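Local coordinates for protein beta-galactosidase (Bacillus circulans, PDB 4MAD) that probably hydrolyses terminal non-reducing beta-D-galactose residues of beta-D-galactosides, as a family 35 glycoside hydrolase, at residues I351-E363 and K580-V592. Residues are numbered along the deposited sequence; the frame is centred on the assembly and turned at random.
Sequences IPKRLFGKVKFTE and KHHQSVTFVDTPV
The carbonyl oxygen F587 O takes two backbone N-H groups in succession, a weak bond from F356 N and a straighter one from G357 N, 3.3 Å long. With F356 and G357 both facing F587, this is a classic beta bulge. Beyond it the strands pair antiparallel: F587 N returns a bond to G357 O, V359 and V585 exchange bonds, and F361 N reaches Q583 O at 2.9 Å, nearly straight at 177°. The face carrying V359, V585 and F587 is apolar. With CG1 anti to the backbone N (chi1 173°), V359 turns CG2 to F587 CE2 (3.5 Å), the two side chains crossing at a slant, while G357 O lies at the edge of that ring. F361 sets CE2 3.9 Å from V585 CG1 and F361 CZ equally near V585 CG2, so both methyls touch the ring. With F361 cut back to an alanine, the V585 methyls would probably lose this ring and a gap open beside L575. On the face carrying K358, S584 and T586, K358 CD lies alongside S584 CB and OG. The pair sits inside the antiparallel sheet of a C-terminal beta domain, 357-366 flanked by strand 514-522 and 584-588 by 528-531, with F361, V585 and F587 packing onto strand 569-577.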
loop_
_atom_site.group_PDB
_atom_site.type_symbol
_atom_site.label_atom_id
_atom_site.label_comp_id
_atom_site.label_asym_id
_atom_site.label_seq_id
_atom_site.Cartn_x
_atom_site.Cartn_y
_atom_site.Cartn_z
ATOM N N ILE A 351 5.556 23.733 3.330
ATOM C CA ILE A 351 5.691 23.147 4.646
ATOM C C ILE A 351 7.158 22.949 4.944
ATOM O O ILE A 351 7.850 22.311 4.238
ATOM C CB ILE A 351 4.935 21.840 4.742
ATOM C CG1 ILE A 351 3.455 22.113 4.613
ATOM C CG2 ILE A 351 5.184 21.197 6.011
ATOM C CD1 ILE A 351 2.623 20.929 4.374
ATOM N N PRO A 352 7.622 23.536 6.021
ATOM C CA PRO A 352 9.040 23.510 6.285
ATOM C C PRO A 352 9.585 22.098 6.500
ATOM O O PRO A 352 8.927 21.293 7.039
ATOM C CB PRO A 352 9.157 24.299 7.571
ATOM C CG PRO A 352 8.052 25.184 7.566
ATOM C CD PRO A 352 6.932 24.471 6.912
ATOM N N LYS A 353 10.790 21.886 6.019
ATOM C CA LYS A 353 11.589 20.693 6.282
ATOM C C LYS A 353 12.828 21.068 7.101
ATOM O O LYS A 353 13.422 22.028 6.830
ATOM C CB LYS A 353 11.995 20.045 4.983
ATOM C CG LYS A 353 10.889 19.209 4.383
ATOM C CD LYS A 353 10.433 19.669 3.097
ATOM C CE LYS A 353 9.008 19.121 2.681
ATOM N NZ LYS A 353 7.800 19.566 3.532
ATOM N N ARG A 354 13.188 20.267 8.094
ATOM C CA ARG A 354 14.335 20.530 8.956
ATOM C C ARG A 354 15.220 19.321 9.094
ATOM O O ARG A 354 14.749 18.222 8.965
ATOM C CB ARG A 354 13.875 20.965 10.323
ATOM C CG ARG A 354 13.114 22.254 10.303
ATOM C CD ARG A 354 14.008 23.373 9.893
ATOM N NE ARG A 354 13.361 24.669 9.962
ATOM C CZ ARG A 354 12.906 25.309 8.915
ATOM N NH1 ARG A 354 13.038 24.784 7.749
ATOM N NH2 ARG A 354 12.308 26.464 9.057
ATOM N N LEU A 355 16.499 19.527 9.303
ATOM C CA LEU A 355 17.370 18.474 9.770
ATOM C C LEU A 355 17.303 18.500 11.278
ATOM O O LEU A 355 17.192 19.532 11.833
ATOM C CB LEU A 355 18.825 18.702 9.457
ATOM C CG LEU A 355 19.444 18.949 8.136
ATOM C CD1 LEU A 355 19.381 20.356 7.857
ATOM C CD2 LEU A 355 20.813 18.519 8.167
ATOM N N PHE A 356 17.394 17.360 11.912
ATOM C CA PHE A 356 17.468 17.310 13.340
ATOM C C PHE A 356 18.733 16.657 13.865
ATOM O O PHE A 356 18.914 16.575 15.023
ATOM C CB PHE A 356 16.238 16.664 13.937
ATOM C CG PHE A 356 14.997 17.504 13.861
ATOM C CD1 PHE A 356 14.712 18.436 14.829
ATOM C CD2 PHE A 356 14.077 17.302 12.899
ATOM C CE1 PHE A 356 13.592 19.138 14.774
ATOM C CE2 PHE A 356 12.946 18.020 12.850
ATOM C CZ PHE A 356 12.695 18.931 13.781
ATOM N N GLY A 357 19.580 16.182 12.976
ATOM C CA GLY A 357 20.876 15.726 13.325
ATOM C C GLY A 357 20.912 14.323 13.876
ATOM O O GLY A 357 19.960 13.619 13.781
ATOM N N LYS A 358 22.027 13.948 14.462
ATOM C CA LYS A 358 22.172 12.611 14.953
ATOM C C LYS A 358 21.440 12.285 16.239
ATOM O O LYS A 358 21.498 13.001 17.164
ATOM C CB LYS A 358 23.626 12.256 15.104
ATOM C CG LYS A 358 23.835 11.239 16.117
ATOM C CD LYS A 358 25.115 10.504 15.951
ATOM C CE LYS A 358 26.034 11.069 14.900
ATOM N NZ LYS A 358 27.424 10.693 15.217
ATOM N N VAL A 359 20.786 11.134 16.261
ATOM C CA VAL A 359 20.226 10.520 17.471
ATOM C C VAL A 359 20.945 9.223 17.836
ATOM O O VAL A 359 20.966 8.290 17.071
ATOM C CB VAL A 359 18.756 10.170 17.314
ATOM C CG1 VAL A 359 18.242 9.419 18.469
ATOM C CG2 VAL A 359 17.957 11.333 17.044
ATOM N N LYS A 360 21.555 9.187 19.012
ATOM C CA LYS A 360 22.265 8.007 19.462
ATOM C C LYS A 360 21.353 6.974 20.092
ATOM O O LYS A 360 20.453 7.303 20.812
ATOM C CB LYS A 360 23.362 8.372 20.445
ATOM C CG LYS A 360 24.239 9.458 19.972
ATOM C CD LYS A 360 25.427 9.651 20.848
ATOM C CE LYS A 360 25.589 11.075 21.209
ATOM N NZ LYS A 360 25.263 11.837 20.030
ATOM N N PHE A 361 21.645 5.724 19.848
ATOM C CA PHE A 361 20.830 4.725 20.452
ATOM C C PHE A 361 21.570 4.249 21.692
ATOM O O PHE A 361 22.534 3.601 21.588
ATOM C CB PHE A 361 20.553 3.581 19.492
ATOM C CG PHE A 361 19.669 3.950 18.338
ATOM C CD1 PHE A 361 18.474 4.549 18.518
ATOM C CD2 PHE A 361 20.053 3.693 17.084
ATOM C CE1 PHE A 361 17.720 4.886 17.473
ATOM C CE2 PHE A 361 19.285 4.018 16.052
ATOM C CZ PHE A 361 18.135 4.608 16.240
ATOM N N THR A 362 21.059 4.609 22.865
ATOM C CA THR A 362 21.695 4.236 24.124
ATOM C C THR A 362 21.083 2.970 24.717
ATOM O O THR A 362 21.693 2.312 25.559
ATOM C CB THR A 362 21.604 5.372 25.161
ATOM O OG1 THR A 362 20.235 5.570 25.536
ATOM C CG2 THR A 362 22.159 6.665 24.584
ATOM N N GLU A 363 19.875 2.636 24.275
ATOM C CA GLU A 363 19.178 1.456 24.776
ATOM C C GLU A 363 18.923 0.444 23.662
ATOM O O GLU A 363 18.714 0.817 22.508
ATOM C CB GLU A 363 17.857 1.855 25.436
ATOM C CG GLU A 363 17.947 3.099 26.304
ATOM C CD GLU A 363 16.779 3.229 27.260
ATOM O OE1 GLU A 363 16.830 2.620 28.350
ATOM O OE2 GLU A 363 15.808 3.939 26.923
ATOM N N LYS A 580 22.296 -5.984 10.995
ATOM C CA LYS A 580 23.539 -5.316 11.279
ATOM C C LYS A 580 23.286 -4.034 12.030
ATOM O O LYS A 580 22.585 -3.240 11.587
ATOM C CB LYS A 580 24.286 -5.043 10.011
ATOM C CG LYS A 580 24.783 -6.253 9.322
ATOM C CD LYS A 580 25.393 -5.858 8.027
ATOM C CE LYS A 580 26.087 -6.956 7.297
ATOM N NZ LYS A 580 26.496 -6.487 5.975
ATOM N N HIS A 581 23.909 -3.897 13.185
ATOM C CA HIS A 581 23.585 -2.862 14.128
ATOM C C HIS A 581 24.634 -1.751 14.196
ATOM O O HIS A 581 25.765 -1.982 13.934
ATOM C CB HIS A 581 23.378 -3.506 15.498
ATOM C CG HIS A 581 22.394 -4.626 15.468
ATOM N ND1 HIS A 581 21.048 -4.418 15.353
ATOM C CD2 HIS A 581 22.571 -5.959 15.462
ATOM C CE1 HIS A 581 20.437 -5.574 15.272
ATOM N NE2 HIS A 581 21.337 -6.524 15.355
ATOM N N HIS A 582 24.207 -0.560 14.541
ATOM C CA HIS A 582 25.046 0.619 14.548
ATOM C C HIS A 582 24.655 1.532 15.704
ATOM O O HIS A 582 23.776 1.193 16.434
ATOM C CB HIS A 582 25.018 1.334 13.192
ATOM C CG HIS A 582 25.459 0.453 12.079
ATOM N ND1 HIS A 582 24.585 -0.260 11.295
ATOM C CD2 HIS A 582 26.687 0.095 11.680
ATOM C CE1 HIS A 582 25.263 -0.995 10.448
ATOM N NE2 HIS A 582 26.540 -0.791 10.658
ATOM N N GLN A 583 25.378 2.619 15.903
ATOM C CA GLN A 583 25.186 3.401 17.104
ATOM C C GLN A 583 24.153 4.514 17.089
ATOM O O GLN A 583 23.778 4.997 18.088
ATOM C CB GLN A 583 26.513 3.945 17.585
ATOM C CG GLN A 583 27.566 2.951 17.885
ATOM C CD GLN A 583 27.239 1.996 19.010
ATOM O OE1 GLN A 583 26.512 2.307 19.934
ATOM N NE2 GLN A 583 27.807 0.816 18.935
ATOM N N SER A 584 23.746 4.892 15.901
ATOM C CA SER A 584 22.941 6.072 15.685
ATOM C C SER A 584 22.269 6.140 14.337
ATOM O O SER A 584 22.570 5.424 13.460
ATOM C CB SER A 584 23.823 7.302 15.799
ATOM O OG SER A 584 24.664 7.384 14.716
ATOM N N VAL A 585 21.299 7.119 14.133
ATOM C CA VAL A 585 20.811 7.582 12.886
ATOM C C VAL A 585 20.826 9.142 12.843
ATOM O O VAL A 585 20.858 9.750 13.833
ATOM C CB VAL A 585 19.383 7.078 12.609
ATOM C CG1 VAL A 585 19.367 5.562 12.487
ATOM C CG2 VAL A 585 18.433 7.541 13.703
ATOM N N THR A 586 20.584 9.559 11.687
ATOM C CA THR A 586 20.608 10.994 11.502
ATOM C C THR A 586 19.368 11.491 10.791
ATOM O O THR A 586 18.890 10.841 9.942
ATOM C CB THR A 586 21.759 11.454 10.644
ATOM O OG1 THR A 586 22.875 10.664 10.913
ATOM C CG2 THR A 586 22.106 12.832 11.021
ATOM N N PHE A 587 18.851 12.633 11.190
ATOM C CA PHE A 587 17.659 13.135 10.598
ATOM C C PHE A 587 18.110 14.235 9.614
ATOM O O PHE A 587 18.848 15.069 9.970
ATOM C CB PHE A 587 16.718 13.690 11.654
ATOM C CG PHE A 587 16.028 12.640 12.460
ATOM C CD1 PHE A 587 14.704 12.398 12.333
ATOM C CD2 PHE A 587 16.737 11.902 13.325
ATOM C CE1 PHE A 587 14.113 11.416 13.042
ATOM C CE2 PHE A 587 16.147 10.919 14.045
ATOM C CZ PHE A 587 14.834 10.693 13.905
ATOM N N VAL A 588 17.640 14.186 8.388
ATOM C CA VAL A 588 18.048 15.105 7.347
ATOM C C VAL A 588 16.839 15.833 6.722
ATOM O O VAL A 588 15.734 15.484 7.001
ATOM C CB VAL A 588 18.853 14.379 6.279
ATOM C CG1 VAL A 588 19.994 13.737 6.885
ATOM C CG2 VAL A 588 18.027 13.361 5.622
ATOM N N ASP A 589 17.084 16.861 5.906
ATOM C CA ASP A 589 16.029 17.695 5.382
ATOM C C ASP A 589 15.634 17.446 3.940
ATOM O O ASP A 589 14.814 18.095 3.406
ATOM C CB ASP A 589 16.309 19.167 5.635
ATOM C CG ASP A 589 17.247 19.748 4.680
ATOM O OD1 ASP A 589 17.940 19.036 4.003
ATOM O OD2 ASP A 589 17.303 20.956 4.608
ATOM N N THR A 590 16.235 16.434 3.358
ATOM C CA THR A 590 15.828 16.016 2.053
ATOM C C THR A 590 15.945 14.535 1.897
ATOM O O THR A 590 16.811 13.974 2.445
ATOM C CB THR A 590 16.648 16.701 1.011
ATOM O OG1 THR A 590 16.004 16.570 -0.257
ATOM C CG2 THR A 590 17.946 16.098 0.959
ATOM N N PRO A 591 15.074 13.949 1.116
ATOM C CA PRO A 591 15.076 12.505 1.000
ATOM C C PRO A 591 16.097 11.956 0.025
ATOM O O PRO A 591 16.567 12.640 -0.817
ATOM C CB PRO A 591 13.699 12.210 0.465
ATOM C CG PRO A 591 13.383 13.356 -0.368
ATOM C CD PRO A 591 14.118 14.531 0.188
ATOM N N VAL A 592 16.352 10.661 0.161
ATOM C CA VAL A 592 17.103 9.891 -0.813
ATOM C C VAL A 592 16.182 8.783 -1.315
ATOM O O VAL A 592 15.969 7.828 -0.658
ATOM C CB VAL A 592 18.342 9.302 -0.251
ATOM C CG1 VAL A 592 19.020 8.470 -1.254
ATOM C CG2 VAL A 592 19.250 10.384 0.179
#